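Long-range contacts in bile salt hydrolase/transferase (Clostridium perfringens, PDB 2RLC), which hydrolyses the amide bond of glycine- and taurine-conjugated bile salts, releasing free bile acids, and can also transfer the bile acyl group onto amines such as taurine: residues 257-262 with 273-278; 169-174 with 230-235; 12-17 with 246-251. All blocks are in the same frame, centred on the assembly; numbering follows the deposited sequence.

Interaction 1. Residues 257-262 with 273-278; sequences NVAMVR and DLTQYT. With SO4 (sulfate ion), chain B.
The guanidinium group of Arg262 lies flat against Leu274, whose CD2 methyl sits over the centre of one face, 3.7 Å above the plane. At the edge, in plane, is a sulfate ion, probably from the crystallisation liquor. NH1 of Arg262 donates to sulfate O3 at 2.7 Å, with a bent N-H...O angle of 137°. The arginine chain leaves with CG anti to the backbone N (chi1 -163°) and bends at chi3, which brings it alongside Leu274. NE of the same group forms a salt bridge with Glu250 of the second subunit.

The backbones meet at Met260, which is selenomethionine here. Its N donates to Thr275 OG1 at 2.8 Å and 151°. Thr275 N returns a weak bond to Met260 O at 3.4 Å. OG1 of Thr275 is also hydrogen-bonded to Asp20. A water lies within hydrogen-bonding distance of both Val261 O and Asp273 O, but other acceptors compete for its protons.

Segment 257-262 passes the start of strand 274-282 at Met260 and Leu274. Met260 also lines the pocket of the product glycine. The contact is consistent with holding the backbone of this pocket residue by one good and one weak bond, while the arginine at its other end pairs its charge with a carboxylate across the subunit interface.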
# COMPACT_ATOMS: atom_id res chain seq x y z
N ASN A 257 -11.18 12.31 -8.38
CA ASN A 257 -10.48 11.35 -7.52
C ASN A 257 -8.95 11.44 -7.62
O ASN A 257 -8.24 11.10 -6.67
CB ASN A 257 -10.94 9.93 -7.82
CG ASN A 257 -10.31 8.90 -6.91
OD1 ASN A 257 -9.36 8.21 -7.30
ND2 ASN A 257 -10.82 8.79 -5.69
N VAL A 258 -8.46 11.90 -8.77
CA VAL A 258 -7.01 12.03 -8.98
C VAL A 258 -6.55 13.49 -9.09
O VAL A 258 -5.40 13.75 -9.47
CB VAL A 258 -6.54 11.22 -10.21
CG1 VAL A 258 -6.66 9.72 -9.95
CG2 VAL A 258 -7.30 11.64 -11.47
N ALA A 259 -7.44 14.42 -8.76
CA ALA A 259 -7.12 15.84 -8.74
C ALA A 259 -6.23 16.20 -7.55
O ALA A 259 -6.46 15.72 -6.44
CB ALA A 259 -8.40 16.68 -8.72
N MSE A 260 -5.23 17.04 -7.79
CA MSE A 260 -4.32 17.47 -6.73
C MSE A 260 -4.93 18.60 -5.92
O MSE A 260 -5.58 19.49 -6.46
CB MSE A 260 -2.98 17.89 -7.31
CG MSE A 260 -2.19 16.76 -7.93
SE MSE A 260 -0.63 17.45 -8.87
CE MSE A 260 -0.16 15.86 -9.88
N VAL A 261 -4.70 18.54 -4.61
CA VAL A 261 -5.29 19.48 -3.65
C VAL A 261 -4.19 20.39 -3.11
O VAL A 261 -3.09 19.92 -2.79
CB VAL A 261 -5.98 18.71 -2.49
CG1 VAL A 261 -6.71 19.66 -1.56
CG2 VAL A 261 -6.96 17.68 -3.05
N ARG A 262 -4.48 21.69 -3.02
CA ARG A 262 -3.51 22.68 -2.57
C ARG A 262 -2.86 22.29 -1.25
O ARG A 262 -3.55 21.89 -0.31
CB ARG A 262 -4.17 24.06 -2.42
CG ARG A 262 -3.18 25.22 -2.36
CD ARG A 262 -3.88 26.54 -2.04
NE ARG A 262 -4.81 26.95 -3.09
CZ ARG A 262 -4.48 27.65 -4.17
NH1 ARG A 262 -3.22 28.02 -4.38
NH2 ARG A 262 -5.42 27.98 -5.05
N ASP A 273 1.48 22.13 -6.37
CA ASP A 273 1.03 21.59 -7.64
C ASP A 273 -0.44 21.23 -7.46
O ASP A 273 -0.79 20.46 -6.57
CB ASP A 273 1.85 20.35 -7.99
CG ASP A 273 1.73 19.95 -9.45
OD1 ASP A 273 1.14 20.70 -10.25
OD2 ASP A 273 2.24 18.86 -9.79
N LEU A 274 -1.30 21.82 -8.27
CA LEU A 274 -2.72 21.53 -8.15
C LEU A 274 -3.39 21.29 -9.49
O LEU A 274 -2.82 21.60 -10.54
CB LEU A 274 -3.44 22.62 -7.34
CG LEU A 274 -3.33 24.08 -7.77
CD1 LEU A 274 -4.50 24.43 -8.66
CD2 LEU A 274 -3.32 24.97 -6.56
N THR A 275 -4.58 20.71 -9.45
CA THR A 275 -5.40 20.57 -10.64
C THR A 275 -6.03 21.92 -10.92
O THR A 275 -7.04 22.30 -10.30
CB THR A 275 -6.45 19.45 -10.49
OG1 THR A 275 -5.76 18.21 -10.31
CG2 THR A 275 -7.33 19.36 -11.73
N GLN A 276 -5.41 22.66 -11.83
CA GLN A 276 -5.80 24.02 -12.16
C GLN A 276 -7.15 24.04 -12.85
O GLN A 276 -8.01 24.87 -12.53
CB GLN A 276 -4.74 24.69 -13.03
CG GLN A 276 -3.38 24.83 -12.35
CD GLN A 276 -3.34 25.94 -11.30
OE1 GLN A 276 -4.33 26.65 -11.08
NE2 GLN A 276 -2.20 26.10 -10.65
N TYR A 277 -7.34 23.13 -13.80
CA TYR A 277 -8.63 22.96 -14.46
C TYR A 277 -8.90 21.52 -14.88
O TYR A 277 -7.98 20.70 -14.97
CB TYR A 277 -8.79 23.93 -15.65
CG TYR A 277 -8.00 23.62 -16.91
CD1 TYR A 277 -8.49 22.71 -17.86
CD2 TYR A 277 -6.80 24.27 -17.18
CE1 TYR A 277 -7.77 22.43 -19.02
CE2 TYR A 277 -6.09 24.01 -18.34
CZ TYR A 277 -6.57 23.09 -19.25
OH TYR A 277 -5.85 22.83 -20.40
N THR A 278 -10.17 21.24 -15.10
CA THR A 278 -10.61 19.97 -15.66
C THR A 278 -11.47 20.27 -16.88
O THR A 278 -12.48 20.97 -16.77
CB THR A 278 -11.42 19.14 -14.64
OG1 THR A 278 -10.62 18.89 -13.48
CG2 THR A 278 -11.86 17.81 -15.26
S SO4 B . 0.63 27.73 -3.17
O1 SO4 B . 0.92 26.81 -2.08
O2 SO4 B . 1.67 27.59 -4.19
O3 SO4 B . -0.67 27.39 -3.75
O4 SO4 B . 0.61 29.10 -2.67
O HOH W 1 -0.62 20.73 -3.69

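Interaction 2. Residues 169-174 with 230-235; sequences IGVLTN and RVAFLR. With GLY (glycine), chain E.
Short strand 171-172 is, within this chain, an outermost strand of the six-stranded antiparallel sheet, and helix 224-242 packs against it here. Ile169 and Val171 supply the apolar side chains, and Val231, Ala232 and Arg235 meet them from the helix. CG2 of Ile169 touches CB of Ala232 at 3.6 Å. CG1 of Ile169 lies beside the backbone N (chi1 -51°), which leaves CG2 anti to N and facing Ala232. The side chains of Val171 and Val231 meet at an angle, with Val171 CB 3.8 Å from Val231 CG2 in one of the two conformers of Val231. CG1 of Val171 reaches toward the Arg235 CD, at 4.1 Å.

The Ntn-hydrolase fold is a four-layer alpha-beta-beta-alpha sandwich, with two antiparallel sheets flanked by helices. This contact joins a helical layer to a sheet edge. Helix 178-185 also packs on Ile169 and Ala232, and Leu201 of the third subunit packs on Ile169.

Arg235 is extended from CG to NE and reaches Gly170 and strand 3-7, where it touches Leu4 and Leu6. Its guanidinium covers Gly170, with CA 3.6 Å above the plane and over its centre. Gly170 has a positive phi of 87°, a region glycine favours. NE is hydrogen-bonded to Ala5 O on strand 3-7. One water donates to both Ile169 O, at 2.7 Å, and Ala232 O, at 2.9 Å, joining loop and helix through their carbonyls.

Farther along, Asn174 belongs to the glycine pocket. Its OD1 accepts a weak hydrogen bond from the amino N of the product glycine at 3.3 Å and another bond from Arg227. ND2 of Asn174 is held by Asn81 O.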
# COMPACT_ATOMS: atom_id res chain seq x y z
N ILE A 169 -7.25 1.40 -22.59
CA ILE A 169 -7.51 1.63 -21.17
C ILE A 169 -8.40 2.86 -20.97
O ILE A 169 -9.17 2.93 -20.01
CB ILE A 169 -6.19 1.76 -20.37
CG1 ILE A 169 -5.28 0.58 -20.70
CG2 ILE A 169 -6.47 1.80 -18.87
CD1 ILE A 169 -3.82 0.92 -20.63
N GLY A 170 -8.29 3.81 -21.90
CA GLY A 170 -9.12 5.02 -21.90
C GLY A 170 -8.53 6.15 -21.07
O GLY A 170 -9.20 7.16 -20.82
N VAL A 171 -7.28 5.98 -20.64
CA VAL A 171 -6.63 6.93 -19.73
C VAL A 171 -5.16 7.18 -20.09
O VAL A 171 -4.53 6.38 -20.80
CB VAL A 171 -6.74 6.50 -18.23
CG1 VAL A 171 -8.17 6.12 -17.87
CG2 VAL A 171 -5.79 5.35 -17.92
N LEU A 172 -4.63 8.28 -19.59
CA LEU A 172 -3.21 8.59 -19.70
C LEU A 172 -2.82 9.49 -18.54
O LEU A 172 -3.63 10.30 -18.09
CB LEU A 172 -2.91 9.28 -21.04
CG LEU A 172 -1.44 9.50 -21.42
CD1 LEU A 172 -0.71 8.18 -21.66
CD2 LEU A 172 -1.32 10.40 -22.65
N THR A 173 -1.60 9.34 -18.06
CA THR A 173 -1.06 10.29 -17.08
C THR A 173 0.28 10.84 -17.56
O THR A 173 0.33 11.54 -18.58
CB THR A 173 -0.95 9.70 -15.65
OG1 THR A 173 -0.14 8.52 -15.66
CG2 THR A 173 -2.34 9.38 -15.07
N ASN A 174 1.35 10.53 -16.85
CA ASN A 174 2.67 11.02 -17.21
C ASN A 174 3.66 9.86 -17.31
O ASN A 174 3.26 8.74 -17.64
CB ASN A 174 3.14 12.08 -16.20
CG ASN A 174 2.07 13.12 -15.90
OD1 ASN A 174 1.46 13.13 -14.83
ND2 ASN A 174 1.81 14.00 -16.87
N ARG A 230 -5.68 4.34 -10.51
CA ARG A 230 -6.98 4.77 -9.98
C ARG A 230 -8.01 5.06 -11.08
O ARG A 230 -9.11 4.49 -11.04
CB ARG A 230 -6.84 5.96 -9.01
CG ARG A 230 -6.17 5.59 -7.70
CD ARG A 230 -6.76 6.35 -6.50
NE ARG A 230 -6.63 7.81 -6.59
CZ ARG A 230 -5.51 8.49 -6.37
NH1 ARG A 230 -4.38 7.86 -6.05
NH2 ARG A 230 -5.51 9.81 -6.47
N VAL A 231 -7.67 5.91 -12.04
CA VAL A 231 -8.62 6.26 -13.11
C VAL A 231 -8.95 5.09 -14.02
O VAL A 231 -10.09 4.97 -14.47
CB VAL A 231 -8.19 7.49 -13.96
CG1 VAL A 231 -8.37 8.77 -13.17
CG2 VAL A 231 -6.76 7.36 -14.49
N ALA A 232 -7.97 4.23 -14.28
CA ALA A 232 -8.19 3.03 -15.10
C ALA A 232 -9.26 2.13 -14.49
O ALA A 232 -10.17 1.68 -15.19
CB ALA A 232 -6.88 2.26 -15.28
N PHE A 233 -9.17 1.92 -13.18
CA PHE A 233 -10.13 1.06 -12.48
C PHE A 233 -11.47 1.74 -12.17
O PHE A 233 -12.51 1.09 -12.23
CB PHE A 233 -9.50 0.44 -11.23
CG PHE A 233 -8.59 -0.72 -11.53
CD1 PHE A 233 -9.11 -2.00 -11.70
CD2 PHE A 233 -7.22 -0.52 -11.68
CE1 PHE A 233 -8.27 -3.07 -12.00
CE2 PHE A 233 -6.38 -1.60 -11.98
CZ PHE A 233 -6.90 -2.87 -12.14
N LEU A 234 -11.44 3.04 -11.85
CA LEU A 234 -12.68 3.80 -11.67
C LEU A 234 -13.50 3.84 -12.96
O LEU A 234 -14.72 3.68 -12.92
CB LEU A 234 -12.39 5.22 -11.17
CG LEU A 234 -11.90 5.38 -9.73
CD1 LEU A 234 -11.42 6.80 -9.52
CD2 LEU A 234 -12.97 5.02 -8.71
N ARG A 235 -12.81 4.05 -14.08
CA ARG A 235 -13.45 4.03 -15.40
C ARG A 235 -14.02 2.65 -15.72
O ARG A 235 -15.17 2.54 -16.16
CB ARG A 235 -12.44 4.46 -16.48
CG ARG A 235 -12.99 4.48 -17.89
CD ARG A 235 -11.89 4.75 -18.90
NE ARG A 235 -12.41 4.88 -20.25
CZ ARG A 235 -12.57 3.87 -21.11
NH1 ARG A 235 -12.24 2.63 -20.75
NH2 ARG A 235 -13.06 4.10 -22.32
N GLY E . 1.89 16.03 -13.28
CA GLY E . 3.06 16.09 -14.14
C GLY E . 4.24 15.37 -13.53
O GLY E . 4.50 15.57 -12.32
OXT GLY E . 4.90 14.61 -14.26
O HOH W 2 -10.46 1.57 -18.06

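Interaction 3. Residues 12-17 with 246-251; sequences LHLFGR and IDLIEF
Phe251 presses its ring end onto the backbone of strand 13-21 at Gly16. CZ of the ring is 3.3 Å from Gly16 N and 3.6 Å from Gly16 CA. This is the tight part of the contact. Gly16 has no side chain, and the ring end packs directly on its backbone. The carbonyl carbon of Gly16 lies at the ring edge, in plane. CG of Phe251 is anti to the backbone N (chi1 -172°), which sends the ring away from the helix and onto the strand.

Leu14 continues the packing toward the start of the helix. Its side chain and that of Phe251 pass each other in opposite directions. Leu14 CB is 3.8 Å from Phe251 CD2, and Leu14 CD1 is 3.8 Å from Phe251 CB. CD1 also approaches Leu248 CA at 4.0 Å.

The looser side lies at Asp247 and Leu248, both partly exposed, although Leu322 of the second subunit packs on Leu248. The leucine methyls there, Leu14 CD2 and Leu248 CD1, are 4.3 Å apart. No hydrogen bond crosses between the two segments, so the contact is held by apolar packing.

Arg17 points to the other side of the strand. It lines the cholic acid pocket. It forms a salt bridge with Asp68, and its NH2 is hydrogen-bonded to Gly79 O. Strand 13-21 lies between strands 3-7 and 274-282 in the sheet. Helix 248-256 packs on this sheet, with Phe251 also touching Leu4, Leu6 and Cys280, while Ile246 leans on helix 224-242.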
# COMPACT_ATOMS: atom_id res chain seq x y z
N LEU A 12 -22.52 9.10 -27.07
CA LEU A 12 -21.64 10.23 -27.36
C LEU A 12 -20.29 10.04 -26.67
O LEU A 12 -20.17 9.25 -25.73
CB LEU A 12 -22.28 11.55 -26.93
CG LEU A 12 -23.64 11.93 -27.53
CD1 LEU A 12 -24.05 13.32 -27.06
CD2 LEU A 12 -23.64 11.86 -29.05
N HIS A 13 -19.28 10.77 -27.13
CA HIS A 13 -17.92 10.54 -26.67
C HIS A 13 -17.31 11.75 -26.00
O HIS A 13 -17.19 12.82 -26.60
CB HIS A 13 -17.06 10.02 -27.82
CG HIS A 13 -17.51 8.69 -28.33
ND1 HIS A 13 -18.53 8.56 -29.24
CD2 HIS A 13 -17.11 7.44 -28.02
CE1 HIS A 13 -18.73 7.27 -29.49
NE2 HIS A 13 -17.88 6.57 -28.76
N LEU A 14 -16.94 11.56 -24.73
CA LEU A 14 -16.30 12.58 -23.92
C LEU A 14 -14.80 12.34 -23.90
O LEU A 14 -14.34 11.20 -23.80
CB LEU A 14 -16.83 12.57 -22.49
CG LEU A 14 -18.34 12.71 -22.24
CD1 LEU A 14 -18.62 12.60 -20.75
CD2 LEU A 14 -18.90 14.01 -22.80
N PHE A 15 -14.04 13.43 -24.01
CA PHE A 15 -12.59 13.36 -23.94
C PHE A 15 -12.08 14.62 -23.26
O PHE A 15 -12.51 15.72 -23.57
CB PHE A 15 -11.97 13.21 -25.33
CG PHE A 15 -10.47 13.29 -25.34
CD1 PHE A 15 -9.70 12.29 -24.76
CD2 PHE A 15 -9.83 14.37 -25.94
CE1 PHE A 15 -8.30 12.36 -24.77
CE2 PHE A 15 -8.44 14.45 -25.96
CZ PHE A 15 -7.67 13.45 -25.37
N GLY A 16 -11.17 14.44 -22.31
CA GLY A 16 -10.64 15.58 -21.57
C GLY A 16 -9.52 15.22 -20.62
O GLY A 16 -8.92 14.15 -20.72
N ARG A 17 -9.26 16.13 -19.69
CA ARG A 17 -8.08 16.03 -18.84
C ARG A 17 -8.15 16.92 -17.62
O ARG A 17 -8.86 17.93 -17.60
CB ARG A 17 -6.83 16.39 -19.65
CG ARG A 17 -6.86 17.78 -20.31
CD ARG A 17 -6.19 18.86 -19.44
NE ARG A 17 -4.79 18.54 -19.17
CZ ARG A 17 -3.80 18.70 -20.04
NH1 ARG A 17 -4.04 19.19 -21.25
NH2 ARG A 17 -2.56 18.37 -19.70
N ILE A 246 -23.96 6.59 -17.73
CA ILE A 246 -22.81 7.48 -17.85
C ILE A 246 -23.22 8.78 -18.53
O ILE A 246 -23.77 8.77 -19.64
CB ILE A 246 -21.62 6.83 -18.60
CG1 ILE A 246 -21.07 5.64 -17.81
CG2 ILE A 246 -20.50 7.86 -18.81
CD1 ILE A 246 -19.96 4.87 -18.52
N ASP A 247 -22.98 9.89 -17.85
CA ASP A 247 -23.21 11.21 -18.42
C ASP A 247 -22.06 12.17 -18.08
O ASP A 247 -21.06 11.76 -17.48
CB ASP A 247 -24.58 11.78 -18.00
CG ASP A 247 -24.79 11.78 -16.48
OD1 ASP A 247 -23.82 11.64 -15.71
OD2 ASP A 247 -25.96 11.95 -16.06
N LEU A 248 -22.21 13.43 -18.46
CA LEU A 248 -21.17 14.45 -18.30
C LEU A 248 -20.57 14.51 -16.90
O LEU A 248 -19.34 14.52 -16.75
CB LEU A 248 -21.71 15.83 -18.71
CG LEU A 248 -20.74 17.02 -18.69
CD1 LEU A 248 -19.56 16.82 -19.65
CD2 LEU A 248 -21.47 18.32 -19.01
N ILE A 249 -21.41 14.55 -15.87
CA ILE A 249 -20.91 14.72 -14.50
C ILE A 249 -20.03 13.55 -14.03
O ILE A 249 -19.10 13.75 -13.25
CB ILE A 249 -22.05 15.06 -13.49
CG1 ILE A 249 -21.48 15.69 -12.20
CG2 ILE A 249 -22.93 13.84 -13.19
CD1 ILE A 249 -20.66 16.96 -12.43
N GLU A 250 -20.32 12.35 -14.54
CA GLU A 250 -19.54 11.16 -14.20
C GLU A 250 -18.07 11.30 -14.60
O GLU A 250 -17.18 10.84 -13.89
CB GLU A 250 -20.13 9.90 -14.86
CG GLU A 250 -21.58 9.58 -14.47
CD GLU A 250 -21.76 9.15 -13.01
OE1 GLU A 250 -20.76 9.03 -12.27
OE2 GLU A 250 -22.92 8.93 -12.61
N PHE A 251 -17.84 11.95 -15.74
CA PHE A 251 -16.50 12.25 -16.22
C PHE A 251 -15.72 13.05 -15.17
O PHE A 251 -14.57 12.73 -14.86
CB PHE A 251 -16.59 13.04 -17.54
CG PHE A 251 -15.27 13.24 -18.23
CD1 PHE A 251 -14.46 14.34 -17.92
CD2 PHE A 251 -14.84 12.35 -19.21
CE1 PHE A 251 -13.25 14.53 -18.57
CE2 PHE A 251 -13.63 12.55 -19.87
CZ PHE A 251 -12.83 13.63 -19.54

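From the N terminus, strand 13-21 comes first, and interaction 3 closes the longest loop when it meets residues 246-251, 229 residues on at the closest ends. Interaction 2 is nested inside that loop. It joins strand 171-172 to helix 224-242. Interaction 1 follows in series after both, and closes the short loop between helix 248-256 and strand 274-282. None of the loops cross. All three reach the same six-stranded sheet, interaction 2 at a strand outermost within this chain and interactions 1 and 3 at two neighbouring strands. Interactions 1 and 2 also touch: Asn257 OD1 probably accepts a hydrogen bond from Arg230 NE at 2.8 Å, and Val258 packs on one conformer of Val231.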